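Local coordinates for AB hydrolase-1 domain-containing protein (Parabacteroides distasonis, PDB 4Q34) that is of unknown function but probably acts as an esterase with an alpha/beta hydrolase fold, at residues Gln88-Asn93 / Gly97-Thr102; Ala162-Ile167 / Arg190-Ile195; Val118-Asp123 / Asp254-Leu259. All blocks are in the same frame, centred on the assembly; numbering follows the deposited sequence.

Contact 1 of 3, residues Gln88-Asn93 / Gly97-Thr102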
ATOM      1  N   GLN A  88       5.066   7.436   1.692  1.00 16.14           N
ATOM      2  CA  GLN A  88       6.177   8.042   2.354  1.00 14.67           C
ATOM      3  C   GLN A  88       6.373   7.360   3.692  1.00 13.42           C
ATOM      4  O   GLN A  88       5.490   6.657   4.158  1.00 14.42           O
ATOM      5  CB  GLN A  88       5.961   9.558   2.506  1.00 15.65           C
ATOM      6  CG  GLN A  88       5.121   9.942   3.714  1.00 16.39           C
ATOM      7  CD  GLN A  88       4.682  11.381   3.791  1.00 17.12           C
ATOM      8  OE1 GLN A  88       5.023  12.238   2.958  1.00 19.20           O
ATOM      9  NE2 GLN A  88       3.890  11.668   4.844  1.00 19.31           N
ATOM     10  N   PRO A  89       7.569   7.521   4.292  1.00 14.86           N
ATOM     11  CA  PRO A  89       7.847   6.990   5.649  1.00 15.98           C
ATOM     12  C   PRO A  89       6.682   7.212   6.604  1.00 16.99           C
ATOM     13  O   PRO A  89       6.100   8.297   6.652  1.00 16.87           O
ATOM     14  CB  PRO A  89       9.068   7.792   6.076  1.00 15.91           C
ATOM     15  CG  PRO A  89       9.777   8.052   4.801  1.00 16.38           C
ATOM     16  CD  PRO A  89       8.623   8.455   3.896  1.00 15.42           C
ATOM     17  N   ARG A  90       6.399   6.169   7.380  1.00 15.51           N
ATOM     18  CA  ARG A  90       5.381   6.166   8.446  1.00 17.54           C
ATOM     19  C   ARG A  90       3.938   6.205   7.958  1.00 17.92           C
ATOM     20  O   ARG A  90       3.055   6.482   8.733  1.00 20.11           O
ATOM     21  CB  ARG A  90       5.626   7.314   9.432  1.00 18.04           C
ATOM     22  CG  ARG A  90       7.047   7.335   9.940  1.00 19.18           C
ATOM     23  CD  ARG A  90       7.383   8.601  10.732  1.00 18.86           C
ATOM     24  NE  ARG A  90       8.757   8.514  11.223  1.00 18.89           N
ATOM     25  CZ  ARG A  90       9.433   9.509  11.810  1.00 22.03           C
ATOM     26  NH1 ARG A  90       8.863  10.706  11.993  1.00 21.18           N
ATOM     27  NH2 ARG A  90      10.679   9.292  12.247  1.00 20.12           N
ATOM     28  N   ARG A  91       3.719   5.944   6.673  1.00 15.86           N
ATOM     29  CA  ARG A  91       2.400   6.035   6.066  1.00 16.17           C
ATOM     30  C   ARG A  91       2.040   4.754   5.298  1.00 16.06           C
ATOM     31  O   ARG A  91       2.812   4.259   4.433  1.00 15.30           O
ATOM     32  CB  ARG A  91       2.344   7.227   5.134  1.00 16.47           C
ATOM     33  CG  ARG A  91       0.947   7.638   4.729  1.00 15.95           C
ATOM     34  CD  ARG A  91       0.134   8.273   5.863  1.00 15.81           C
ATOM     35  NE  ARG A  91       0.692   9.518   6.390  1.00 17.45           N
ATOM     36  CZ  ARG A  91       0.683  10.714   5.790  1.00 16.47           C
ATOM     37  NH1 ARG A  91       0.198  10.898   4.547  1.00 17.19           N
ATOM     38  NH2 ARG A  91       1.218  11.751   6.424  1.00 17.52           N
ATOM     39  N   GLY A  92       0.856   4.228   5.549  1.00 15.09           N
ATOM     40  CA  GLY A  92       0.327   3.096   4.752  1.00 14.91           C
ATOM     41  C   GLY A  92       1.243   1.879   4.783  1.00 14.04           C
ATOM     42  O   GLY A  92       1.612   1.451   5.846  1.00 16.03           O
ATOM     43  N   ASN A  93       1.622   1.369   3.595  1.00 13.63           N
ATOM     44  CA  ASN A  93       2.523   0.217   3.497  1.00 15.91           C
ATOM     45  C   ASN A  93       3.916   0.481   4.087  1.00 15.95           C
ATOM     46  O   ASN A  93       4.671  -0.459   4.369  1.00 17.68           O
ATOM     47  CB  ASN A  93       2.679  -0.169   2.040  1.00 16.34           C
ATOM     48  CG  ASN A  93       1.418  -0.797   1.445  1.00 15.50           C
ATOM     49  OD1 ASN A  93       0.510  -1.215   2.144  1.00 16.38           O
ATOM     50  ND2 ASN A  93       1.398  -0.901   0.116  1.00 16.48           N
ATOM     51  N   GLY A  97       7.461   2.584  11.148  1.00 19.32           N
ATOM     52  CA  GLY A  97       8.249   3.739  11.601  1.00 20.19           C
ATOM     53  C   GLY A  97       9.121   3.353  12.767  1.00 20.91           C
ATOM     54  O   GLY A  97       9.006   2.259  13.293  1.00 24.09           O
ATOM     55  N   THR A  98       9.986   4.282  13.181  1.00 20.26           N
ATOM     56  CA  THR A  98      10.934   4.066  14.252  1.00 19.85           C
ATOM     57  C   THR A  98      10.437   4.595  15.600  1.00 19.94           C
ATOM     58  O   THR A  98      11.143   4.451  16.618  1.00 22.30           O
ATOM     59  CB  THR A  98      12.263   4.752  13.913  1.00 20.99           C
ATOM     60  OG1 THR A  98      12.011   6.149  13.696  1.00 21.35           O
ATOM     61  CG2 THR A  98      12.891   4.083  12.644  1.00 20.64           C
ATOM     62  N   GLU A  99       9.270   5.228  15.619  1.00 19.48           N
ATOM     63  CA  GLU A  99       8.772   5.847  16.859  1.00 22.55           C
ATOM     64  C   GLU A  99       7.617   5.066  17.496  1.00 25.40           C
ATOM     65  O   GLU A  99       6.839   4.364  16.805  1.00 24.70           O
ATOM     66  CB  GLU A  99       8.221   7.233  16.558  1.00 22.67           C
ATOM     67  CG  GLU A  99       9.214   8.192  15.991  1.00 23.93           C
ATOM     68  CD  GLU A  99       8.540   9.351  15.320  1.00 25.08           C
ATOM     69  OE1 GLU A  99       7.811   9.099  14.343  1.00 21.10           O
ATOM     70  OE2 GLU A  99       8.777  10.505  15.731  1.00 22.87           O
ATOM     71  N   SER A 100       7.489   5.212  18.811  1.00 24.31           N
ATOM     72  CA  SER A 100       6.318   4.735  19.515  0.50 24.53           C
ATOM     73  C   SER A 100       5.243   5.784  19.267  1.00 24.12           C
ATOM     74  O   SER A 100       5.544   6.969  19.273  1.00 25.47           O
ATOM     75  CB  SER A 100       6.617   4.600  21.011  0.50 25.91           C
ATOM     76  OG  SER A 100       7.482   3.501  21.257  0.50 26.02           O
ATOM     77  N   VAL A 101       4.000   5.361  19.064  1.00 23.22           N
ATOM     78  CA  VAL A 101       2.937   6.302  18.742  1.00 22.96           C
ATOM     79  C   VAL A 101       1.579   5.731  19.154  1.00 21.85           C
ATOM     80  O   VAL A 101       1.365   4.516  19.118  1.00 21.53           O
ATOM     81  CB  VAL A 101       2.944   6.648  17.231  1.00 23.48           C
ATOM     82  CG1 VAL A 101       2.708   5.412  16.402  1.00 22.55           C
ATOM     83  CG2 VAL A 101       1.918   7.741  16.911  1.00 25.90           C
ATOM     84  N   THR A 102       0.666   6.618  19.548  1.00 22.05           N
ATOM     85  CA  THR A 102      -0.718   6.251  19.825  1.00 23.09           C
ATOM     86  C   THR A 102      -1.579   6.861  18.725  1.00 23.10           C
ATOM     87  O   THR A 102      -1.476   8.065  18.451  1.00 26.73           O
ATOM     88  CB  THR A 102      -1.165   6.700  21.208  1.00 24.35           C
ATOM     89  OG1 THR A 102      -0.395   5.995  22.177  1.00 24.44           O
ATOM     90  CG2 THR A 102      -2.616   6.372  21.437  1.00 27.57           C
TER
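Arg90, third residue of the type II beta turn Gln88-Arg91 that follows strand 83-87, meets Glu99 in a salt bridge made face-on. The turn geometry is evident at its backbone, where phi is positive (71°). The CB of Arg90 heads for the other segment, and with CG anti to the carbonyl carbon (chi1 -51°) and an extended chain through NE, the side chain passes Gly97, CG to CA 4.1 Å, before ending beneath the carboxylate. Glu99 OE1 sits above the centre of the guanidinium, 3.0 Å from both Arg90 CZ and Arg90 NH1. The two planes are tilted 32° apart, and no N-H points at the oxygen, which indicates attraction of charges without a hydrogen bond. The directed bonds go elsewhere: Arg90 NH1 donates to Thr150 O, Arg90 NH2 forms a salt bridge with Asp32, which also bonds Thr98 OG1, and Glu99 OE2 is bonded to Thr150 OG1. This fixes the guanidinium's rotation while its face receives Glu99. Val155 of helix 153-167 packs against Arg90, and beyond Glu99 the strand of Val101 and Thr102 pairs antiparallel with a strand of the second subunit.

Contact 2 of 3, residues Ala162-Ile167 / Arg190-Ile195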
ATOM      1  N   ALA A 162      16.548   9.349  -1.551  1.00 17.46           N
ATOM      2  CA  ALA A 162      17.105   8.005  -1.754  1.00 19.13           C
ATOM      3  C   ALA A 162      16.468   7.373  -2.998  1.00 19.51           C
ATOM      4  O   ALA A 162      17.152   6.728  -3.794  1.00 19.15           O
ATOM      5  CB  ALA A 162      16.889   7.129  -0.527  1.00 20.01           C
ATOM      6  N   LEU A 163      15.194   7.656  -3.217  1.00 16.46           N
ATOM      7  CA  LEU A 163      14.520   7.137  -4.395  1.00 16.81           C
ATOM      8  C   LEU A 163      15.040   7.767  -5.680  1.00 17.69           C
ATOM      9  O   LEU A 163      15.329   7.055  -6.637  1.00 18.91           O
ATOM     10  CB  LEU A 163      13.020   7.405  -4.303  1.00 16.42           C
ATOM     11  CG  LEU A 163      12.182   6.991  -5.515  1.00 17.70           C
ATOM     12  CD1 LEU A 163      12.421   5.523  -5.883  1.00 18.89           C
ATOM     13  CD2 LEU A 163      10.694   7.293  -5.212  1.00 17.74           C
ATOM     14  N   PHE A 164      15.143   9.104  -5.715  1.00 16.97           N
ATOM     15  CA  PHE A 164      15.691   9.783  -6.875  1.00 17.75           C
ATOM     16  C   PHE A 164      17.136   9.382  -7.126  1.00 18.94           C
ATOM     17  O   PHE A 164      17.555   9.229  -8.250  1.00 19.94           O
ATOM     18  CB  PHE A 164      15.565  11.295  -6.754  1.00 17.55           C
ATOM     19  CG  PHE A 164      14.203  11.797  -7.135  1.00 16.40           C
ATOM     20  CD1 PHE A 164      13.839  11.894  -8.464  1.00 18.24           C
ATOM     21  CD2 PHE A 164      13.277  12.109  -6.180  1.00 16.67           C
ATOM     22  CE1 PHE A 164      12.575  12.313  -8.838  1.00 18.27           C
ATOM     23  CE2 PHE A 164      12.024  12.579  -6.539  1.00 17.43           C
ATOM     24  CZ  PHE A 164      11.672  12.654  -7.873  1.00 15.78           C
ATOM     25  N   ASP A 165      17.901   9.203  -6.071  1.00 17.98           N
ATOM     26  CA  ASP A 165      19.274   8.734  -6.267  1.00 20.61           C
ATOM     27  C   ASP A 165      19.341   7.366  -6.916  1.00 20.63           C
ATOM     28  O   ASP A 165      20.254   7.085  -7.723  1.00 21.81           O
ATOM     29  CB  ASP A 165      20.004   8.736  -4.937  1.00 22.60           C
ATOM     30  CG  ASP A 165      20.411  10.148  -4.487  1.00 25.27           C
ATOM     31  OD1 ASP A 165      20.267  11.129  -5.264  1.00 23.66           O
ATOM     32  OD2 ASP A 165      20.892  10.246  -3.335  1.00 24.58           O
ATOM     33  N   LYS A 166      18.415   6.508  -6.562  1.00 17.83           N
ATOM     34  CA  LYS A 166      18.346   5.154  -7.074  1.00 21.02           C
ATOM     35  C   LYS A 166      17.939   5.097  -8.548  1.00 21.98           C
ATOM     36  O   LYS A 166      18.567   4.391  -9.329  1.00 22.71           O
ATOM     37  CB  LYS A 166      17.368   4.322  -6.252  1.00 20.26           C
ATOM     38  CG  LYS A 166      17.158   2.874  -6.667  1.00 22.25           C
ATOM     39  CD  LYS A 166      16.094   2.201  -5.802  1.00 24.10           C
ATOM     40  CE  LYS A 166      15.720   0.832  -6.337  1.00 31.65           C
ATOM     41  NZ  LYS A 166      16.878  -0.118  -6.265  1.00 33.08           N
ATOM     42  N   ILE A 167      16.865   5.799  -8.907  1.00 20.48           N
ATOM     43  CA  ILE A 167      16.270   5.636 -10.226  1.00 22.03           C
ATOM     44  C   ILE A 167      16.782   6.589 -11.276  1.00 23.20           C
ATOM     45  O   ILE A 167      16.471   6.428 -12.466  1.00 24.22           O
ATOM     46  CB  ILE A 167      14.737   5.700 -10.180  1.00 20.88           C
ATOM     47  CG1 ILE A 167      14.211   7.101  -9.824  1.00 21.74           C
ATOM     48  CG2 ILE A 167      14.234   4.670  -9.203  1.00 24.55           C
ATOM     49  CD1 ILE A 167      12.699   7.185  -9.968  1.00 25.94           C
ATOM     50  N   ARG A 190      20.633  15.414  -6.728  0.50 20.74           N
ATOM     51  CA  ARG A 190      20.875  15.999  -8.041  0.50 22.81           C
ATOM     52  C   ARG A 190      19.842  15.583  -9.075  0.50 19.48           C
ATOM     53  O   ARG A 190      19.731  16.204 -10.130  0.50 20.16           O
ATOM     54  CB  ARG A 190      22.268  15.579  -8.545  0.50 24.55           C
ATOM     55  CG  ARG A 190      23.427  16.293  -7.874  0.50 29.89           C
ATOM     56  CD  ARG A 190      23.705  17.672  -8.475  0.50 33.30           C
ATOM     57  NE  ARG A 190      24.400  17.597  -9.757  0.50 33.67           N
ATOM     58  CZ  ARG A 190      24.678  18.657 -10.507  0.50 36.99           C
ATOM     59  NH1 ARG A 190      24.324  19.868 -10.099  0.50 38.12           N
ATOM     60  NH2 ARG A 190      25.311  18.506 -11.656  0.50 39.74           N
ATOM     61  N   ASN A 191      19.054  14.561  -8.753  1.00 19.61           N
ATOM     62  CA  ASN A 191      18.246  13.856  -9.730  1.00 18.16           C
ATOM     63  C   ASN A 191      16.779  14.324  -9.873  1.00 19.51           C
ATOM     64  O   ASN A 191      15.966  13.633 -10.488  1.00 21.83           O
ATOM     65  CB  ASN A 191      18.294  12.388  -9.438  1.00 18.42           C
ATOM     66  CG  ASN A 191      19.566  11.749  -9.968  1.00 21.25           C
ATOM     67  OD1 ASN A 191      20.319  12.387 -10.726  1.00 22.59           O
ATOM     68  ND2 ASN A 191      19.776  10.481  -9.656  1.00 25.19           N
ATOM     69  N   ILE A 192      16.436  15.481  -9.317  1.00 18.63           N
ATOM     70  CA  ILE A 192      15.131  16.096  -9.612  1.00 17.98           C
ATOM     71  C   ILE A 192      15.290  17.077 -10.761  1.00 20.11           C
ATOM     72  O   ILE A 192      15.945  18.120 -10.647  1.00 20.77           O
ATOM     73  CB  ILE A 192      14.510  16.777  -8.368  1.00 17.47           C
ATOM     74  CG1 ILE A 192      14.023  15.706  -7.410  1.00 16.81           C
ATOM     75  CG2 ILE A 192      13.325  17.666  -8.791  1.00 19.92           C
ATOM     76  CD1 ILE A 192      13.800  16.202  -5.998  1.00 17.20           C
ATOM     77  N   LYS A 193      14.660  16.763 -11.881  1.00 19.80           N
ATOM     78  CA  LYS A 193      14.769  17.617 -13.061  1.00 20.83           C
ATOM     79  C   LYS A 193      13.745  18.782 -13.059  1.00 18.66           C
ATOM     80  O   LYS A 193      13.918  19.740 -13.788  1.00 19.53           O
ATOM     81  CB  LYS A 193      14.552  16.789 -14.348  1.00 24.76           C
ATOM     82  CG  LYS A 193      15.634  15.746 -14.665  1.00 30.05           C
ATOM     83  CD  LYS A 193      16.890  16.392 -15.211  1.00 39.31           C
ATOM     84  CE  LYS A 193      16.686  16.962 -16.620  1.00 40.96           C
ATOM     85  NZ  LYS A 193      18.006  17.400 -17.158  1.00 41.39           N
ATOM     86  N   ALA A 194      12.671  18.619 -12.292  1.00 18.91           N
ATOM     87  CA  ALA A 194      11.514  19.524 -12.317  1.00 16.43           C
ATOM     88  C   ALA A 194      10.565  19.082 -11.248  1.00 16.79           C
ATOM     89  O   ALA A 194      10.564  17.917 -10.819  1.00 17.25           O
ATOM     90  CB  ALA A 194      10.810  19.550 -13.678  1.00 17.53           C
ATOM     91  N   ILE A 195       9.735  20.020 -10.828  1.00 17.82           N
ATOM     92  CA  ILE A 195       8.726  19.738  -9.807  1.00 15.13           C
ATOM     93  C   ILE A 195       7.409  20.353 -10.259  1.00 17.80           C
ATOM     94  O   ILE A 195       7.400  21.543 -10.585  1.00 17.22           O
ATOM     95  CB  ILE A 195       9.072  20.345  -8.441  1.00 17.98           C
ATOM     96  CG1 ILE A 195      10.387  19.810  -7.897  1.00 18.39           C
ATOM     97  CG2 ILE A 195       7.948  20.082  -7.449  1.00 18.92           C
ATOM     98  CD1 ILE A 195      10.920  20.559  -6.693  1.00 20.22           C
TER
HETATM   99  O   HOH W   1      22.017  13.009  -6.354  1.00 33.81           O
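Phe164, near the end of helix 153-167, packs its ring on Ile192, which opens strand 192-198 of the central sheet in this alpha/beta hydrolase fold. Phe164 CB starts the contact against Asn191 CB at 4.0 Å. With CG anti to the carbonyl carbon (chi1 -82°), the ring is carried over to the strand, where Phe164 CD1 comes 3.4 Å from Asn191 O. The whole ring then lies under one methylene: Ile192 CG1 stands 3.6 Å from the centroid and only 3° off the normal, a nearly axial CH-pi contact. On the side of Phe164 CD2 and CE2, Ile192 CD1 adds a second touch, each of those ring atoms being 4.1 Å from it. Phe164 also meets Phe172 edge-to-face and touches Val50, on strands 170-175 and 49-52. Cut back to an alanine, this position is likely to open a gap between helix and strand and leave Ile192 CG1 without the aromatic face it rests on. The polar link is separate: Asn191 ND2 donates to Phe164 O at 2.9 Å, approaching from above the carbonyl plane. Alongside it, one water donates to Asp165 OD1, also bonded to Thr189, and accepts from Arg190 N, at 2.8 Å each.

Contact 3 of 3, residues Val118-Asp123 / Asp254-Leu259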
ATOM      1  N   VAL A 118     -14.634  20.282  -1.336  1.00 20.04           N
ATOM      2  CA  VAL A 118     -15.706  19.575  -2.052  1.00 20.90           C
ATOM      3  C   VAL A 118     -16.990  20.388  -1.879  1.00 23.00           C
ATOM      4  O   VAL A 118     -17.828  20.421  -2.756  1.00 23.66           O
ATOM      5  CB  VAL A 118     -15.909  18.147  -1.518  1.00 21.94           C
ATOM      6  CG1 VAL A 118     -16.999  17.411  -2.279  1.00 23.67           C
ATOM      7  CG2 VAL A 118     -14.607  17.363  -1.620  1.00 22.25           C
ATOM      8  N   GLY A 119     -17.084  21.085  -0.758  1.00 25.12           N
ATOM      9  CA  GLY A 119     -18.289  21.861  -0.441  1.00 25.08           C
ATOM     10  C   GLY A 119     -18.241  22.333   0.994  1.00 26.09           C
ATOM     11  O   GLY A 119     -17.239  22.205   1.672  1.00 24.95           O
ATOM     12  N   ILE A 120     -19.338  22.898   1.461  1.00 26.44           N
ATOM     13  CA  ILE A 120     -19.491  23.176   2.883  1.00 26.36           C
ATOM     14  C   ILE A 120     -20.486  22.140   3.379  1.00 27.03           C
ATOM     15  O   ILE A 120     -21.705  22.225   3.108  1.00 25.79           O
ATOM     16  CB  ILE A 120     -20.025  24.593   3.170  1.00 28.14           C
ATOM     17  CG1 ILE A 120     -19.139  25.655   2.495  1.00 29.20           C
ATOM     18  CG2 ILE A 120     -20.108  24.826   4.675  1.00 27.77           C
ATOM     19  CD1 ILE A 120     -17.687  25.592   2.900  1.00 28.62           C
ATOM     20  N   TRP A 121     -19.960  21.177   4.113  1.00 26.01           N
ATOM     21  CA  TRP A 121     -20.720  20.026   4.540  1.00 26.35           C
ATOM     22  C   TRP A 121     -22.021  20.512   5.189  1.00 30.20           C
ATOM     23  O   TRP A 121     -21.993  21.436   6.002  1.00 28.20           O
ATOM     24  CB  TRP A 121     -19.899  19.175   5.515  1.00 28.58           C
ATOM     25  CG  TRP A 121     -20.704  18.037   6.029  1.00 29.93           C
ATOM     26  CD1 TRP A 121     -21.522  18.021   7.117  1.00 30.05           C
ATOM     27  CD2 TRP A 121     -20.806  16.769   5.432  1.00 29.12           C
ATOM     28  NE1 TRP A 121     -22.118  16.793   7.238  1.00 31.18           N
ATOM     29  CE2 TRP A 121     -21.707  16.012   6.200  1.00 28.71           C
ATOM     30  CE3 TRP A 121     -20.220  16.191   4.305  1.00 34.27           C
ATOM     31  CZ2 TRP A 121     -22.021  14.699   5.894  1.00 36.94           C
ATOM     32  CZ3 TRP A 121     -20.538  14.896   3.996  1.00 39.43           C
ATOM     33  CH2 TRP A 121     -21.433  14.160   4.784  1.00 40.29           C
ATOM     34  N   PRO A 122     -23.165  19.899   4.832  1.00 29.75           N
ATOM     35  CA  PRO A 122     -23.382  18.729   3.992  1.00 29.23           C
ATOM     36  C   PRO A 122     -23.510  18.964   2.484  1.00 30.42           C
ATOM     37  O   PRO A 122     -23.689  18.001   1.733  1.00 32.45           O
ATOM     38  CB  PRO A 122     -24.695  18.159   4.549  1.00 32.82           C
ATOM     39  CG  PRO A 122     -25.455  19.374   4.988  1.00 33.04           C
ATOM     40  CD  PRO A 122     -24.444  20.445   5.335  1.00 32.65           C
ATOM     41  N   ASP A 123     -23.353  20.194   2.024  1.00 28.62           N
ATOM     42  CA  ASP A 123     -23.620  20.509   0.624  1.00 28.08           C
ATOM     43  C   ASP A 123     -22.355  20.489  -0.219  1.00 28.42           C
ATOM     44  O   ASP A 123     -21.288  20.825   0.249  1.00 29.14           O
ATOM     45  CB  ASP A 123     -24.266  21.868   0.529  1.00 31.78           C
ATOM     46  CG  ASP A 123     -25.539  21.947   1.334  1.00 35.99           C
ATOM     47  OD1 ASP A 123     -26.454  21.149   1.046  1.00 36.97           O
ATOM     48  OD2 ASP A 123     -25.597  22.762   2.278  1.00 35.78           O
ATOM     49  N   ASP A 254     -12.228  35.314   4.898  1.00 36.98           N
ATOM     50  CA  ASP A 254     -11.645  34.382   5.832  1.00 32.93           C
ATOM     51  C   ASP A 254     -12.617  33.832   6.877  1.00 36.69           C
ATOM     52  O   ASP A 254     -12.180  33.396   7.939  1.00 35.39           O
ATOM     53  CB  ASP A 254     -10.418  35.027   6.491  1.00 37.90           C
ATOM     54  CG  ASP A 254     -10.770  36.101   7.508  1.00 45.18           C
ATOM     55  OD1 ASP A 254     -11.921  36.594   7.524  1.00 45.83           O
ATOM     56  OD2 ASP A 254      -9.870  36.455   8.295  1.00 62.98           O
ATOM     57  N   GLU A 255     -13.918  33.840   6.570  1.00 40.74           N
ATOM     58  CA  GLU A 255     -14.933  33.276   7.480  1.00 39.01           C
ATOM     59  C   GLU A 255     -14.647  31.819   7.858  1.00 35.34           C
ATOM     60  O   GLU A 255     -14.914  31.433   8.980  1.00 31.29           O
ATOM     61  CB  GLU A 255     -16.358  33.426   6.911  1.00 42.11           C
ATOM     62  CG  GLU A 255     -16.538  32.940   5.484  1.00 47.45           C
ATOM     63  N   ARG A 256     -14.102  31.022   6.924  1.00 31.59           N
ATOM     64  CA  ARG A 256     -13.743  29.636   7.167  1.00 33.82           C
ATOM     65  C   ARG A 256     -12.271  29.371   6.799  1.00 32.02           C
ATOM     66  O   ARG A 256     -11.957  29.106   5.632  1.00 28.88           O
ATOM     67  CB  ARG A 256     -14.645  28.714   6.336  1.00 35.27           C
ATOM     68  CG  ARG A 256     -16.122  28.785   6.720  1.00 35.98           C
ATOM     69  CD  ARG A 256     -16.950  28.072   5.678  1.00 38.24           C
ATOM     70  NE  ARG A 256     -18.376  28.004   6.017  1.00 37.54           N
ATOM     71  CZ  ARG A 256     -18.916  27.182   6.921  1.00 41.67           C
ATOM     72  NH1 ARG A 256     -18.171  26.351   7.638  1.00 39.05           N
ATOM     73  NH2 ARG A 256     -20.228  27.219   7.136  1.00 45.54           N
ATOM     74  N   PRO A 257     -11.371  29.451   7.797  1.00 34.39           N
ATOM     75  CA  PRO A 257      -9.930  29.241   7.618  1.00 33.27           C
ATOM     76  C   PRO A 257      -9.583  27.906   6.976  1.00 31.09           C
ATOM     77  O   PRO A 257      -8.591  27.828   6.251  1.00 29.95           O
ATOM     78  CB  PRO A 257      -9.372  29.293   9.047  1.00 36.65           C
ATOM     79  CG  PRO A 257     -10.347  30.139   9.802  1.00 41.73           C
ATOM     80  CD  PRO A 257     -11.692  29.990   9.135  1.00 36.34           C
ATOM     81  N   GLU A 258     -10.381  26.863   7.227  1.00 28.65           N
ATOM     82  CA  GLU A 258     -10.137  25.582   6.555  1.00 29.88           C
ATOM     83  C   GLU A 258     -10.098  25.747   5.024  1.00 28.15           C
ATOM     84  O   GLU A 258      -9.336  25.040   4.359  1.00 29.63           O
ATOM     85  CB  GLU A 258     -11.169  24.524   6.924  1.00 29.39           C
ATOM     86  CG  GLU A 258     -11.167  24.085   8.384  1.00 33.81           C
ATOM     87  CD  GLU A 258     -10.078  23.075   8.769  1.00 36.35           C
ATOM     88  OE1 GLU A 258      -9.285  22.607   7.929  1.00 35.83           O
ATOM     89  OE2 GLU A 258     -10.019  22.733   9.967  1.00 31.47           O
ATOM     90  N   LEU A 259     -10.904  26.657   4.477  1.00 25.69           N
ATOM     91  CA  LEU A 259     -10.870  26.924   3.044  1.00 25.95           C
ATOM     92  C   LEU A 259      -9.994  28.135   2.680  1.00 24.96           C
ATOM     93  O   LEU A 259      -9.313  28.126   1.631  1.00 24.63           O
ATOM     94  CB  LEU A 259     -12.272  27.105   2.496  1.00 27.46           C
ATOM     95  CG  LEU A 259     -13.207  25.864   2.483  1.00 27.66           C
ATOM     96  CD1 LEU A 259     -14.054  25.748   3.730  1.00 27.60           C
ATOM     97  CD2 LEU A 259     -14.118  25.945   1.268  1.00 29.81           C
TER
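Two torsions of Ile120 aim its branches at different partners: chi1 (-55°) sets CG2 anti to the backbone N and toward Arg256, and chi2 (-57°) turns CD1 toward Leu259. On the far side, Arg256 is extended from CG to NE and then turned at its end by chi4 of -76°, which presents the flat of the guanidinium to the isoleucine. The evidence for a face-on meeting is that Ile120 CG2 stands over the centre of the group, 3.4 Å from Arg256 NH2 and 3.5 Å from Arg256 CZ. The N-H bonds lie in the guanidinium plane, so none is directed at the methyl and the contact is one of van der Waals packing. Lower on the arginine, Arg256 CD lies 3.8 Å from Ile120 CD1. Ile120 CD1 is also met by Leu259 CD1 at 3.7 Å and Leu259 CD2 at 3.9 Å. The contact joins a short, weakly bonded antiparallel pair, about 119-120 and 123-124, that resembles a hairpin, to the start of helix 257-277, where Arg256 holds the N-cap position. Asp123 N bonds Ile120 O at 2.8 Å, and the peptide before Pro122 is cis, features that match a type VI turn. Gly119 suits this tight fold, because a CB there would collide with Asp123 O. The strand pair also leans on helix 109-115, with Ile120 touching Asn114, whose OD1 accepts from Trp121 N. From that helix Arg115 NH1 reaches across to Glu258 O in the first turn of helix 257-277, and Phe125 and Pro251 pack on Leu259.

In the fold
Along the chain contact 1 closes first; contact 2 then lies nested within the loop that contact 3 closes. Centres are about 23 Å apart for contacts 1 and 2, 30 Å for contacts 1 and 3, and 37 Å for contacts 2 and 3, which sit on opposite sides of the chain's centre. Contacts 1 and 2 share helix 153-167, whose beginning packs on the turn after strand 83-87 and whose end packs on strand 192-198 of the same mixed sheet. Contact 2 thus ties a helix to the central sheet, contact 1 fastens the loop leading to the interface strand, and contact 3 joins a segment outside that sheet to helix 257-277. No other chain touches the segments of contacts 2 and 3.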